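PDB 7OL1: L-threonine 3-dehydrogenase, which probably catalyses the NAD-dependent oxidation of L-threonine at its 3-hydroxyl group, as an enzyme of the extended short-chain dehydrogenase type. Local coordinates for residues E37-L42 / N62-S67; I84-D89 / K127-K132; Q157-M162 / T166-E171; V188-L193 / Q241-L246. All coordinates share one frame; numbering follows the deposited sequence.

Contact 1 of 4, residues E37-L42 / N62-S67; sequences ELTIKL and NPVCES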
loop_
_atom_site.group_PDB
_atom_site.type_symbol
_atom_site.label_atom_id
_atom_site.label_comp_id
_atom_site.label_asym_id
_atom_site.label_seq_id
_atom_site.Cartn_x
_atom_site.Cartn_y
_atom_site.Cartn_z
ATOM N N GLU A 37 -12.119 -1.088 -25.611
ATOM C CA GLU A 37 -13.520 -0.646 -25.827
ATOM C C GLU A 37 -13.690 0.803 -25.377
ATOM O O GLU A 37 -14.583 1.479 -25.944
ATOM C CB GLU A 37 -14.494 -1.589 -25.126
ATOM C CG GLU A 37 -14.087 -3.042 -25.255
ATOM C CD GLU A 37 -15.236 -3.991 -25.011
ATOM O OE1 GLU A 37 -16.401 -3.565 -25.301
ATOM O OE2 GLU A 37 -14.953 -5.143 -24.543
ATOM N N LEU A 38 -12.895 1.266 -24.410
ATOM C CA LEU A 38 -13.016 2.665 -23.911
ATOM C C LEU A 38 -12.595 3.651 -25.016
ATOM O O LEU A 38 -13.337 4.650 -25.211
ATOM C CB LEU A 38 -12.189 2.883 -22.635
ATOM C CG LEU A 38 -12.330 4.290 -22.051
ATOM C CD1 LEU A 38 -13.714 4.476 -21.439
ATOM C CD2 LEU A 38 -11.241 4.605 -21.032
ATOM N N THR A 39 -11.471 3.409 -25.717
ATOM C CA THR A 39 -10.868 4.421 -26.633
ATOM C C THR A 39 -11.882 4.668 -27.761
ATOM O O THR A 39 -12.149 5.861 -28.087
ATOM C CB THR A 39 -9.448 4.067 -27.111
ATOM O OG1 THR A 39 -9.488 3.335 -28.331
ATOM C CG2 THR A 39 -8.633 3.267 -26.118
ATOM N N ILE A 40 -12.508 3.599 -28.261
ATOM C CA ILE A 40 -13.610 3.685 -29.260
ATOM C C ILE A 40 -14.769 4.525 -28.722
ATOM O O ILE A 40 -15.261 5.392 -29.452
ATOM C CB ILE A 40 -14.095 2.289 -29.611
ATOM C CG1 ILE A 40 -13.065 1.536 -30.453
ATOM C CG2 ILE A 40 -15.446 2.396 -30.283
ATOM C CD1 ILE A 40 -13.232 0.026 -30.375
ATOM N N LYS A 41 -15.223 4.256 -27.501
ATOM C CA LYS A 41 -16.372 4.986 -26.911
ATOM C C LYS A 41 -16.037 6.486 -26.846
ATOM O O LYS A 41 -16.856 7.320 -27.313
ATOM C CB LYS A 41 -16.743 4.393 -25.548
ATOM C CG LYS A 41 -17.748 5.239 -24.780
ATOM C CD LYS A 41 -18.213 4.682 -23.454
ATOM C CE LYS A 41 -18.815 5.776 -22.596
ATOM N NZ LYS A 41 -20.260 5.972 -22.846
ATOM N N LEU A 42 -14.879 6.832 -26.287
ATOM C CA LEU A 42 -14.520 8.250 -26.010
ATOM C C LEU A 42 -14.244 8.985 -27.331
ATOM O O LEU A 42 -14.534 10.207 -27.396
ATOM C CB LEU A 42 -13.310 8.282 -25.074
ATOM C CG LEU A 42 -13.514 7.613 -23.716
ATOM C CD1 LEU A 42 -12.227 7.632 -22.909
ATOM C CD2 LEU A 42 -14.617 8.301 -22.941
ATOM N N ASN A 62 -5.854 -4.833 -33.879
ATOM C CA ASN A 62 -6.753 -4.178 -32.898
ATOM C C ASN A 62 -7.464 -3.040 -33.628
ATOM O O ASN A 62 -6.834 -2.317 -34.407
ATOM C CB ASN A 62 -5.980 -3.688 -31.672
ATOM C CG ASN A 62 -6.846 -3.499 -30.441
ATOM O OD1 ASN A 62 -7.721 -2.635 -30.395
ATOM N ND2 ASN A 62 -6.582 -4.279 -29.408
ATOM N N PRO A 63 -8.800 -2.875 -33.443
ATOM C CA PRO A 63 -9.521 -1.724 -33.992
ATOM C C PRO A 63 -8.789 -0.402 -33.725
ATOM O O PRO A 63 -8.607 0.363 -34.652
ATOM C CB PRO A 63 -10.883 -1.720 -33.269
ATOM C CG PRO A 63 -10.807 -2.854 -32.237
ATOM C CD PRO A 63 -9.699 -3.780 -32.705
ATOM N N VAL A 64 -8.362 -0.213 -32.473
ATOM C CA VAL A 64 -7.773 1.051 -31.937
ATOM C C VAL A 64 -6.725 1.552 -32.926
ATOM O O VAL A 64 -6.893 2.673 -33.446
ATOM C CB VAL A 64 -7.111 0.857 -30.559
ATOM C CG1 VAL A 64 -6.483 2.151 -30.090
ATOM C CG2 VAL A 64 -8.063 0.323 -29.506
ATOM N N CYS A 65 -5.714 0.703 -33.158
ATOM C CA CYS A 65 -4.430 0.984 -33.857
ATOM C C CYS A 65 -4.655 1.488 -35.282
ATOM O O CYS A 65 -3.714 2.085 -35.826
ATOM C CB CYS A 65 -3.566 -0.266 -33.933
ATOM S SG CYS A 65 -2.521 -0.452 -32.473
ATOM N N GLU A 66 -5.834 1.243 -35.858
ATOM C CA GLU A 66 -6.115 1.485 -37.294
ATOM C C GLU A 66 -7.423 2.279 -37.406
ATOM O O GLU A 66 -8.442 1.682 -37.780
ATOM C CB GLU A 66 -6.110 0.115 -37.986
ATOM C CG GLU A 66 -5.186 -0.904 -37.302
ATOM C CD GLU A 66 -4.642 -2.056 -38.134
ATOM O OE1 GLU A 66 -4.554 -1.910 -39.375
ATOM O OE2 GLU A 66 -4.285 -3.095 -37.529
ATOM N N SER A 67 -7.404 3.568 -37.049
ATOM C CA SER A 67 -8.622 4.415 -36.957
ATOM C C SER A 67 -8.328 5.862 -36.529
ATOM O O SER A 67 -8.984 6.738 -37.105
ATOM C CB SER A 67 -9.625 3.818 -36.015
ATOM O OG SER A 67 -10.889 4.452 -36.175
#
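Val64 straddles the hydroxyl of Thr39: its CG2 lies 3.5 Å from Thr39 OG1 and its CG1 3.7 Å from that same OG1. The two side chains cross at about a right angle, and the threonine oxygen faces both branches of the valine. With chi1 at 178°, CG1 is placed anti to the backbone N and CG2 beside that N, and this puts both methyls on the helix side. One helical residue further on, Ile40 adds a looser touch. Its CD1 reaches Pro63 CB at 4.1 Å, its chain extended at chi2, 158°, which brings the terminal methyl nearer the loop.

The turn that presents Pro63 and Val64 is shaped from within. Val64 N donates to Asn62 OD1 over 3.3 Å, in the carbonyl plane and on a lone pair, which makes an Asx turn. Glu66 N returns to Pro63 O at 3.1 Å, closing a type I beta turn. Arg43, further along helix 33-46, binds Val64 O, while Leu31 also touches the Val64 side chain.

In Rossmann-fold terms, the first helix after strand 25-28 here meets the loop that follows strand 51-55. Since the loop offers only carbon, two valine methyls and a proline ring methylene, the contact is directionless van der Waals packing; the turn bonds and the Arg43 bond are consistent with fixing the loop's shape.

Contact 2 of 4, residues I84-D89 / K127-K132; sequences IAKKYD and KELDCK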
loop_
_atom_site.group_PDB
_atom_site.type_symbol
_atom_site.label_atom_id
_atom_site.label_comp_id
_atom_site.label_asym_id
_atom_site.label_seq_id
_atom_site.Cartn_x
_atom_site.Cartn_y
_atom_site.Cartn_z
ATOM N N ILE A 84 4.260 13.105 -24.282
ATOM C CA ILE A 84 2.972 12.802 -24.973
ATOM C C ILE A 84 1.831 13.562 -24.299
ATOM O O ILE A 84 0.961 14.042 -25.019
ATOM C CB ILE A 84 2.742 11.298 -25.084
ATOM C CG1 ILE A 84 3.716 10.740 -26.120
ATOM C CG2 ILE A 84 1.303 10.976 -25.450
ATOM C CD1 ILE A 84 4.260 9.406 -25.739
ATOM N N ALA A 85 1.884 13.778 -22.994
ATOM C CA ALA A 85 0.913 14.666 -22.321
ATOM C C ALA A 85 0.987 16.060 -22.942
ATOM O O ALA A 85 -0.084 16.580 -23.276
ATOM C CB ALA A 85 1.152 14.726 -20.831
ATOM N N LYS A 86 2.188 16.641 -23.086
ATOM C CA LYS A 86 2.374 18.041 -23.578
ATOM C C LYS A 86 2.020 18.170 -25.066
ATOM O O LYS A 86 1.443 19.234 -25.449
ATOM C CB LYS A 86 3.808 18.508 -23.367
ATOM C CG LYS A 86 4.264 18.524 -21.917
ATOM C CD LYS A 86 3.529 19.552 -21.107
ATOM C CE LYS A 86 4.211 20.895 -21.073
ATOM N NZ LYS A 86 3.199 21.957 -21.216
ATOM N N LYS A 87 2.309 17.134 -25.858
ATOM C CA LYS A 87 2.200 17.176 -27.339
ATOM C C LYS A 87 0.759 17.430 -27.771
ATOM O O LYS A 87 0.551 17.990 -28.878
ATOM C CB LYS A 87 2.724 15.877 -27.947
ATOM C CG LYS A 87 2.367 15.615 -29.407
ATOM C CD LYS A 87 3.239 14.456 -29.894
ATOM C CE LYS A 87 3.082 14.032 -31.342
ATOM N NZ LYS A 87 3.935 12.850 -31.629
ATOM N N TYR A 88 -0.207 17.008 -26.960
ATOM C CA TYR A 88 -1.652 17.126 -27.298
ATOM C C TYR A 88 -2.382 18.000 -26.263
ATOM O O TYR A 88 -3.600 18.051 -26.326
ATOM C CB TYR A 88 -2.278 15.738 -27.431
ATOM C CG TYR A 88 -1.656 14.834 -28.464
ATOM C CD1 TYR A 88 -2.074 14.850 -29.789
ATOM C CD2 TYR A 88 -0.679 13.915 -28.115
ATOM C CE1 TYR A 88 -1.532 13.992 -30.737
ATOM C CE2 TYR A 88 -0.125 13.050 -29.051
ATOM C CZ TYR A 88 -0.552 13.087 -30.367
ATOM O OH TYR A 88 -0.016 12.225 -31.275
ATOM N N ASP A 89 -1.660 18.666 -25.362
ATOM C CA ASP A 89 -2.229 19.497 -24.267
ATOM C C ASP A 89 -3.420 18.809 -23.595
ATOM O O ASP A 89 -4.512 19.382 -23.656
ATOM C CB ASP A 89 -2.754 20.824 -24.800
ATOM C CG ASP A 89 -1.782 21.549 -25.699
ATOM O OD1 ASP A 89 -0.636 21.849 -25.240
ATOM O OD2 ASP A 89 -2.193 21.798 -26.848
ATOM N N LYS A 127 0.219 16.227 -11.417
ATOM C CA LYS A 127 0.605 17.290 -10.452
ATOM C C LYS A 127 1.098 18.517 -11.227
ATOM O O LYS A 127 0.752 19.626 -10.821
ATOM C CB LYS A 127 1.685 16.793 -9.482
ATOM C CG LYS A 127 2.068 17.766 -8.373
ATOM C CD LYS A 127 3.278 17.347 -7.549
ATOM C CE LYS A 127 3.877 18.503 -6.774
ATOM N NZ LYS A 127 4.897 18.085 -5.783
ATOM N N GLU A 128 1.894 18.319 -12.284
ATOM C CA GLU A 128 2.620 19.413 -12.979
ATOM C C GLU A 128 1.666 20.116 -13.945
ATOM O O GLU A 128 1.799 21.320 -14.080
ATOM C CB GLU A 128 3.862 18.908 -13.715
ATOM C CG GLU A 128 4.860 20.012 -14.052
ATOM C CD GLU A 128 6.190 19.552 -14.639
ATOM O OE1 GLU A 128 6.660 18.416 -14.320
ATOM O OE2 GLU A 128 6.763 20.332 -15.424
ATOM N N LEU A 129 0.738 19.391 -14.562
ATOM C CA LEU A 129 -0.129 19.898 -15.660
ATOM C C LEU A 129 -1.559 20.223 -15.205
ATOM O O LEU A 129 -2.327 20.651 -16.069
ATOM C CB LEU A 129 -0.208 18.818 -16.739
ATOM C CG LEU A 129 1.116 18.437 -17.396
ATOM C CD1 LEU A 129 0.849 17.743 -18.726
ATOM C CD2 LEU A 129 2.022 19.654 -17.571
ATOM N N ASP A 130 -1.947 19.960 -13.954
ATOM C CA ASP A 130 -3.362 20.103 -13.517
ATOM C C ASP A 130 -4.271 19.178 -14.331
ATOM O O ASP A 130 -5.338 19.614 -14.783
ATOM C CB ASP A 130 -3.845 21.549 -13.645
ATOM C CG ASP A 130 -4.151 22.152 -12.297
ATOM O OD1 ASP A 130 -3.186 22.594 -11.627
ATOM O OD2 ASP A 130 -5.340 22.122 -11.913
ATOM N N CYS A 131 -3.878 17.932 -14.506
ATOM C CA CYS A 131 -4.732 16.924 -15.173
ATOM C C CYS A 131 -5.665 16.293 -14.163
ATOM O O CYS A 131 -5.329 16.255 -12.956
ATOM C CB CYS A 131 -3.948 15.771 -15.768
ATOM S SG CYS A 131 -3.046 16.309 -17.227
ATOM N N LYS A 132 -6.786 15.855 -14.708
ATOM C CA LYS A 132 -7.672 14.821 -14.168
ATOM C C LYS A 132 -6.908 13.516 -14.336
ATOM O O LYS A 132 -6.367 13.293 -15.428
ATOM C CB LYS A 132 -9.009 14.865 -14.915
ATOM C CG LYS A 132 -9.771 16.173 -14.728
ATOM C CD LYS A 132 -11.189 16.122 -15.241
ATOM C CE LYS A 132 -11.352 16.826 -16.568
ATOM N NZ LYS A 132 -11.429 18.296 -16.391
#
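Leu129 is wedged between Ala85 and Lys86. Its CD1 touches both residues, whereas CD2 meets, of the two, the lysine stem alone. CD1 lies 3.7 Å from Ala85 CB, the tight, buried part of the contact: Ala85 points at the other helix and offers its methyl to CD1. With chi1 at -62°, Leu129 CG lies beside its own backbone N, and the branch beyond it reaches across to helix 78-87. Phe82, one turn before Lys86, also touches Leu129, and Ile125 touches Ala85, extending the apolar seam back along both helices.

These are the last turns of two neighbouring helices of a Rossmann fold. Helix 78-87 leads into strand 92-95 and helix 108-129 into strand 132-138, adjacent parallel strands joined by backbone bonds from Lys132 to Asp91 and Ile93. Asp130, the first residue to leave the second helix, has a positive phi of 60° as the chain turns toward its strand.

The lysine side is looser. Lys86 is exposed, and its aliphatic stem crosses Leu129 obliquely, bringing CD to within 3.8 Å of Leu129 CD2 and 4.0 Å of Leu129 CD1. The chain bends at chi2, -67°, which folds CD back over the leucine. Beyond that point the contact lapses: Lys86 NZ and Glu128 OE2 carry opposite charges but stay 7.0 Å apart, too far for a salt bridge.

Contact 3 of 4, residues Q157-M162 / T166-E171; sequences QRPNTM and TKVSGE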
loop_
_atom_site.group_PDB
_atom_site.type_symbol
_atom_site.label_atom_id
_atom_site.label_comp_id
_atom_site.label_asym_id
_atom_site.label_seq_id
_atom_site.Cartn_x
_atom_site.Cartn_y
_atom_site.Cartn_z
ATOM N N GLN A 157 -7.899 -4.082 3.860
ATOM C CA GLN A 157 -7.221 -4.291 2.551
ATOM C C GLN A 157 -5.823 -4.861 2.818
ATOM O O GLN A 157 -4.830 -4.046 3.018
ATOM C CB GLN A 157 -7.162 -2.970 1.775
ATOM C CG GLN A 157 -8.528 -2.479 1.310
ATOM C CD GLN A 157 -8.475 -1.114 0.669
ATOM O OE1 GLN A 157 -8.271 -0.089 1.332
ATOM N NE2 GLN A 157 -8.705 -1.091 -0.634
ATOM N N ARG A 158 -5.764 -6.197 2.891
ATOM C CA ARG A 158 -4.505 -6.976 3.030
ATOM C C ARG A 158 -4.490 -8.133 2.033
ATOM O O ARG A 158 -4.533 -9.293 2.438
ATOM C CB ARG A 158 -4.341 -7.525 4.447
ATOM C CG ARG A 158 -4.505 -6.484 5.543
ATOM C CD ARG A 158 -3.306 -5.595 5.798
ATOM N NE ARG A 158 -2.080 -6.375 5.877
ATOM C CZ ARG A 158 -0.970 -5.929 6.434
ATOM N NH1 ARG A 158 -0.940 -4.723 6.989
ATOM N NH2 ARG A 158 0.103 -6.700 6.458
ATOM N N PRO A 159 -4.346 -7.876 0.707
ATOM C CA PRO A 159 -4.339 -8.951 -0.287
ATOM C C PRO A 159 -2.967 -9.636 -0.309
ATOM O O PRO A 159 -2.011 -9.064 0.141
ATOM C CB PRO A 159 -4.680 -8.188 -1.568
ATOM C CG PRO A 159 -3.959 -6.882 -1.370
ATOM C CD PRO A 159 -4.105 -6.558 0.103
ATOM N N ASN A 160 -2.934 -10.868 -0.805
ATOM C CA ASN A 160 -1.761 -11.787 -0.792
ATOM C C ASN A 160 -1.258 -12.012 -2.232
ATOM O O ASN A 160 -0.356 -12.855 -2.415
ATOM C CB ASN A 160 -2.144 -13.128 -0.146
ATOM C CG ASN A 160 -3.268 -13.849 -0.882
ATOM O OD1 ASN A 160 -4.122 -13.245 -1.537
ATOM N ND2 ASN A 160 -3.296 -15.163 -0.789
ATOM N N THR A 161 -1.868 -11.353 -3.229
ATOM C CA THR A 161 -1.414 -11.298 -4.650
ATOM C C THR A 161 -0.602 -10.012 -4.885
ATOM O O THR A 161 -0.902 -8.974 -4.207
ATOM C CB THR A 161 -2.600 -11.317 -5.620
ATOM O OG1 THR A 161 -3.327 -10.093 -5.499
ATOM C CG2 THR A 161 -3.544 -12.474 -5.382
ATOM N N MET A 162 0.385 -10.051 -5.796
ATOM C CA MET A 162 1.221 -8.857 -6.112
ATOM C C MET A 162 0.322 -7.839 -6.805
ATOM O O MET A 162 0.439 -6.649 -6.473
ATOM C CB MET A 162 2.426 -9.193 -6.997
ATOM C CG MET A 162 3.188 -7.981 -7.538
ATOM S SD MET A 162 3.991 -6.959 -6.285
ATOM C CE MET A 162 5.340 -8.023 -5.781
ATOM N N THR A 166 -0.341 -3.942 -5.445
ATOM C CA THR A 166 -0.022 -2.757 -6.272
ATOM C C THR A 166 -1.268 -1.864 -6.258
ATOM O O THR A 166 -1.093 -0.645 -6.090
ATOM C CB THR A 166 0.518 -3.094 -7.673
ATOM O OG1 THR A 166 -0.422 -3.766 -8.505
ATOM C CG2 THR A 166 1.755 -3.959 -7.638
ATOM N N LYS A 167 -2.470 -2.448 -6.295
ATOM C CA LYS A 167 -3.760 -1.698 -6.293
ATOM C C LYS A 167 -3.991 -0.995 -4.931
ATOM O O LYS A 167 -4.386 0.232 -4.900
ATOM C CB LYS A 167 -4.861 -2.648 -6.757
ATOM C CG LYS A 167 -4.754 -3.033 -8.231
ATOM C CD LYS A 167 -4.729 -1.842 -9.211
ATOM C CE LYS A 167 -3.346 -1.292 -9.551
ATOM N NZ LYS A 167 -3.401 0.021 -10.240
ATOM N N VAL A 168 -3.641 -1.631 -3.825
ATOM C CA VAL A 168 -3.788 -0.927 -2.527
ATOM C C VAL A 168 -2.765 0.197 -2.453
ATOM O O VAL A 168 -3.150 1.296 -2.039
ATOM C CB VAL A 168 -3.656 -1.871 -1.322
ATOM C CG1 VAL A 168 -3.702 -1.073 -0.028
ATOM C CG2 VAL A 168 -4.703 -2.964 -1.385
ATOM N N SER A 169 -1.492 -0.105 -2.717
ATOM C CA SER A 169 -0.376 0.884 -2.722
ATOM C C SER A 169 -0.779 2.086 -3.576
ATOM O O SER A 169 -0.567 3.235 -3.137
ATOM C CB SER A 169 0.897 0.288 -3.230
ATOM O OG SER A 169 1.408 -0.651 -2.307
ATOM N N GLY A 170 -1.391 1.813 -4.727
ATOM C CA GLY A 170 -1.850 2.847 -5.669
ATOM C C GLY A 170 -3.020 3.662 -5.143
ATOM O O GLY A 170 -2.982 4.886 -5.303
ATOM N N GLU A 171 -4.045 3.020 -4.581
ATOM C CA GLU A 171 -5.167 3.762 -3.941
ATOM C C GLU A 171 -4.560 4.777 -2.961
ATOM O O GLU A 171 -4.841 5.987 -3.100
ATOM C CB GLU A 171 -6.152 2.810 -3.274
ATOM C CG GLU A 171 -7.105 2.138 -4.247
ATOM C CD GLU A 171 -8.010 1.088 -3.602
ATOM O OE1 GLU A 171 -8.471 0.179 -4.318
ATOM O OE2 GLU A 171 -8.261 1.184 -2.376
#
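Gln157 reaches over to helix 162-181 twice. Its CB rests 4.0 Å from Val168 CG2, and its chain, extended beyond CG, carries the amide out to Glu171. There Gln157 NE2 donates to Glu171 OE2 at 2.9 Å with an N-H...O angle of 161°. The acceptor is close to the amide plane, whereas the donor meets the carboxylate on its syn side but 27° out of plane; the two flat groups are turned 36° apart. Glu171 OE2 also takes a salt bridge from Arg189 and another from Arg158 of the second subunit, and Glu171 OE1 is hydrogen-bonded to Ser137 OG. So many partners would probably favour the charged carboxylate.

Next comes Pro159, whose ring edge leans on the same valine branch, CD lying 3.9 Å from Val168 CG2. Thr161 then takes the N-cap position, its OG1 bonded to Gly164 N. The helix it starts runs through Tyr163 and Lys167, whose spacing fits the YxxxK signature of short-chain dehydrogenases.

Met162 opens the first turn. Its O accepts from Thr166 N at 3.0 Å, the donor tilted off the carbonyl plane, and its sulfur comes round beside the threonine, SD lying 4.0 Å from Thr166 CG2 with the side chains roughly perpendicular. That methyl is directed to the methionine while Thr166 OG1 bonds to Tyr163 O and to Asn115 ND2.

Contact 4 of 4, residues V188-L193 / Q241-L246; sequences VRFPGL and QSIVDL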
loop_
_atom_site.group_PDB
_atom_site.type_symbol
_atom_site.label_atom_id
_atom_site.label_comp_id
_atom_site.label_asym_id
_atom_site.label_seq_id
_atom_site.Cartn_x
_atom_site.Cartn_y
_atom_site.Cartn_z
ATOM N N VAL A 188 -12.146 3.526 -9.623
ATOM C CA VAL A 188 -13.179 2.539 -9.249
ATOM C C VAL A 188 -12.470 1.212 -9.052
ATOM O O VAL A 188 -11.442 1.014 -9.679
ATOM C CB VAL A 188 -14.271 2.449 -10.323
ATOM C CG1 VAL A 188 -14.983 3.783 -10.498
ATOM C CG2 VAL A 188 -13.712 1.940 -11.639
ATOM N N ARG A 189 -13.002 0.381 -8.164
ATOM C CA ARG A 189 -12.625 -1.037 -8.025
ATOM C C ARG A 189 -13.556 -1.833 -8.931
ATOM O O ARG A 189 -14.686 -2.116 -8.548
ATOM C CB ARG A 189 -12.694 -1.483 -6.564
ATOM C CG ARG A 189 -12.061 -0.514 -5.575
ATOM C CD ARG A 189 -11.887 -1.193 -4.226
ATOM N NE ARG A 189 -11.187 -0.354 -3.273
ATOM C CZ ARG A 189 -11.725 0.267 -2.237
ATOM N NH1 ARG A 189 -13.018 0.151 -1.957
ATOM N NH2 ARG A 189 -10.939 0.982 -1.453
ATOM N N PHE A 190 -13.088 -2.156 -10.118
ATOM C CA PHE A 190 -13.809 -3.047 -11.049
ATOM C C PHE A 190 -13.862 -4.458 -10.481
ATOM O O PHE A 190 -12.884 -5.015 -9.967
ATOM C CB PHE A 190 -13.167 -3.062 -12.436
ATOM C CG PHE A 190 -13.330 -1.776 -13.188
ATOM C CD1 PHE A 190 -14.580 -1.353 -13.589
ATOM C CD2 PHE A 190 -12.236 -0.976 -13.467
ATOM C CE1 PHE A 190 -14.736 -0.155 -14.268
ATOM C CE2 PHE A 190 -12.394 0.220 -14.147
ATOM C CZ PHE A 190 -13.640 0.621 -14.559
ATOM N N PRO A 191 -15.035 -5.083 -10.625
ATOM C CA PRO A 191 -15.152 -6.522 -10.496
ATOM C C PRO A 191 -14.773 -7.199 -11.807
ATOM O O PRO A 191 -14.310 -6.523 -12.693
ATOM C CB PRO A 191 -16.659 -6.682 -10.289
ATOM C CG PRO A 191 -17.265 -5.586 -11.144
ATOM C CD PRO A 191 -16.312 -4.425 -10.952
ATOM N N GLY A 192 -15.050 -8.499 -11.902
ATOM C CA GLY A 192 -15.089 -9.227 -13.180
ATOM C C GLY A 192 -15.843 -8.425 -14.219
ATOM O O GLY A 192 -16.983 -8.018 -13.953
ATOM N N LEU A 193 -15.198 -8.149 -15.345
ATOM C CA LEU A 193 -15.868 -7.541 -16.507
ATOM C C LEU A 193 -16.085 -8.617 -17.570
ATOM O O LEU A 193 -15.201 -9.542 -17.723
ATOM C CB LEU A 193 -15.004 -6.387 -17.010
ATOM C CG LEU A 193 -14.805 -5.260 -16.005
ATOM C CD1 LEU A 193 -14.057 -4.090 -16.623
ATOM C CD2 LEU A 193 -16.137 -4.793 -15.461
ATOM N N GLN A 241 -19.151 3.325 -18.743
ATOM C CA GLN A 241 -19.912 4.533 -18.299
ATOM C C GLN A 241 -19.475 5.009 -16.903
ATOM O O GLN A 241 -19.341 6.263 -16.766
ATOM C CB GLN A 241 -21.424 4.362 -18.301
ATOM C CG GLN A 241 -22.117 5.715 -18.398
ATOM C CD GLN A 241 -22.044 6.242 -19.809
ATOM O OE1 GLN A 241 -22.421 5.547 -20.747
ATOM N NE2 GLN A 241 -21.572 7.471 -19.968
ATOM N N SER A 242 -19.261 4.091 -15.936
ATOM C CA SER A 242 -18.665 4.355 -14.585
ATOM C C SER A 242 -17.526 5.372 -14.676
ATOM O O SER A 242 -17.597 6.414 -13.954
ATOM C CB SER A 242 -18.116 3.109 -13.949
ATOM O OG SER A 242 -18.926 1.997 -14.277
ATOM N N ILE A 243 -16.542 5.045 -15.533
ATOM C CA ILE A 243 -15.291 5.817 -15.786
ATOM C C ILE A 243 -15.662 7.244 -16.163
ATOM O O ILE A 243 -15.112 8.194 -15.558
ATOM C CB ILE A 243 -14.426 5.174 -16.882
ATOM C CG1 ILE A 243 -13.919 3.785 -16.479
ATOM C CG2 ILE A 243 -13.284 6.106 -17.217
ATOM C CD1 ILE A 243 -13.244 3.004 -17.571
ATOM N N VAL A 244 -16.585 7.409 -17.102
ATOM C CA VAL A 244 -16.975 8.774 -17.561
ATOM C C VAL A 244 -17.771 9.488 -16.461
ATOM O O VAL A 244 -17.390 10.656 -16.090
ATOM C CB VAL A 244 -17.763 8.701 -18.876
ATOM C CG1 VAL A 244 -18.033 10.092 -19.423
ATOM C CG2 VAL A 244 -17.030 7.850 -19.899
ATOM N N ASP A 245 -18.840 8.841 -15.969
ATOM C CA ASP A 245 -19.736 9.425 -14.926
ATOM C C ASP A 245 -18.839 9.945 -13.796
ATOM O O ASP A 245 -18.950 11.161 -13.480
ATOM C CB ASP A 245 -20.833 8.451 -14.472
ATOM C CG ASP A 245 -21.872 8.087 -15.541
ATOM O OD1 ASP A 245 -22.076 8.888 -16.495
ATOM O OD2 ASP A 245 -22.468 6.985 -15.428
ATOM N N LEU A 246 -17.890 9.118 -13.328
ATOM C CA LEU A 246 -16.993 9.485 -12.193
ATOM C C LEU A 246 -15.976 10.549 -12.621
ATOM O O LEU A 246 -15.777 11.502 -11.820
ATOM C CB LEU A 246 -16.301 8.266 -11.565
ATOM C CG LEU A 246 -15.234 8.624 -10.518
ATOM C CD1 LEU A 246 -15.791 9.542 -9.444
ATOM C CD2 LEU A 246 -14.593 7.393 -9.888
#
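Arg189 NH1, held by Asn261 OD1 and the carbonyl O of Gln153, belongs to the residue between Val188 and Phe190, whose side chains meet Leu246 and Ile243. The alternation is that of a strand in a Rossmann-type sheet: on strand 184-194, Val188 points to helix 236-248 and the ring of Phe190 reaches it with its far end, while Arg189 extends to the other face.

On the helix side the close touches are apolar. Val188 CG1 lies 3.7 Å from Leu246 CD2, and the two side chains slide past each other in opposite directions. Leu246 chi1 of 172° puts CG anti to the backbone N, extending the branch toward the strand. Phe134, on neighbouring strand 132-138, touches Val188, Ile243 and Leu246 alike and so joins the same cluster.

The aromatic ring uses its rim. Ile243 CG1 meets the edge of the Phe190 ring, near its plane, and the two side chains cross at about a right angle. Val188 CG1 crosses to the leucine, while CG2 packs on one face of the ring within its own strand. At the rim, Phe190 CZ is 3.7 Å from Ile243 CG1 and 3.9 Å from Ile243 CD1.

How the contacts relate
Contact 4, nearest the middle of the chain, joins contacts 1 and 3. Toward contact 1 the helices 33-46 and 236-248 touch: Lys41 NZ lies 3.0 Å from Gln241 OE1, a probable hydrogen bond, and Leu38 CD1 lies 4.2 Å from Ile243 CD1. Toward contact 3, Glu171 OE2 pairs with Arg189 NH2 at 2.8 Å. Contacts 1 and 3 fall on opposite sides of the chain's centre, their own centres 29 Å apart; contact 3 alone shares the subunit interface extensively. Contact 2 stands apart, its nearest atoms about 7 Å from those of contact 4. Lys167, probably part of the active site by its YxxxK position, lies within contact 3; this is an apoenzyme.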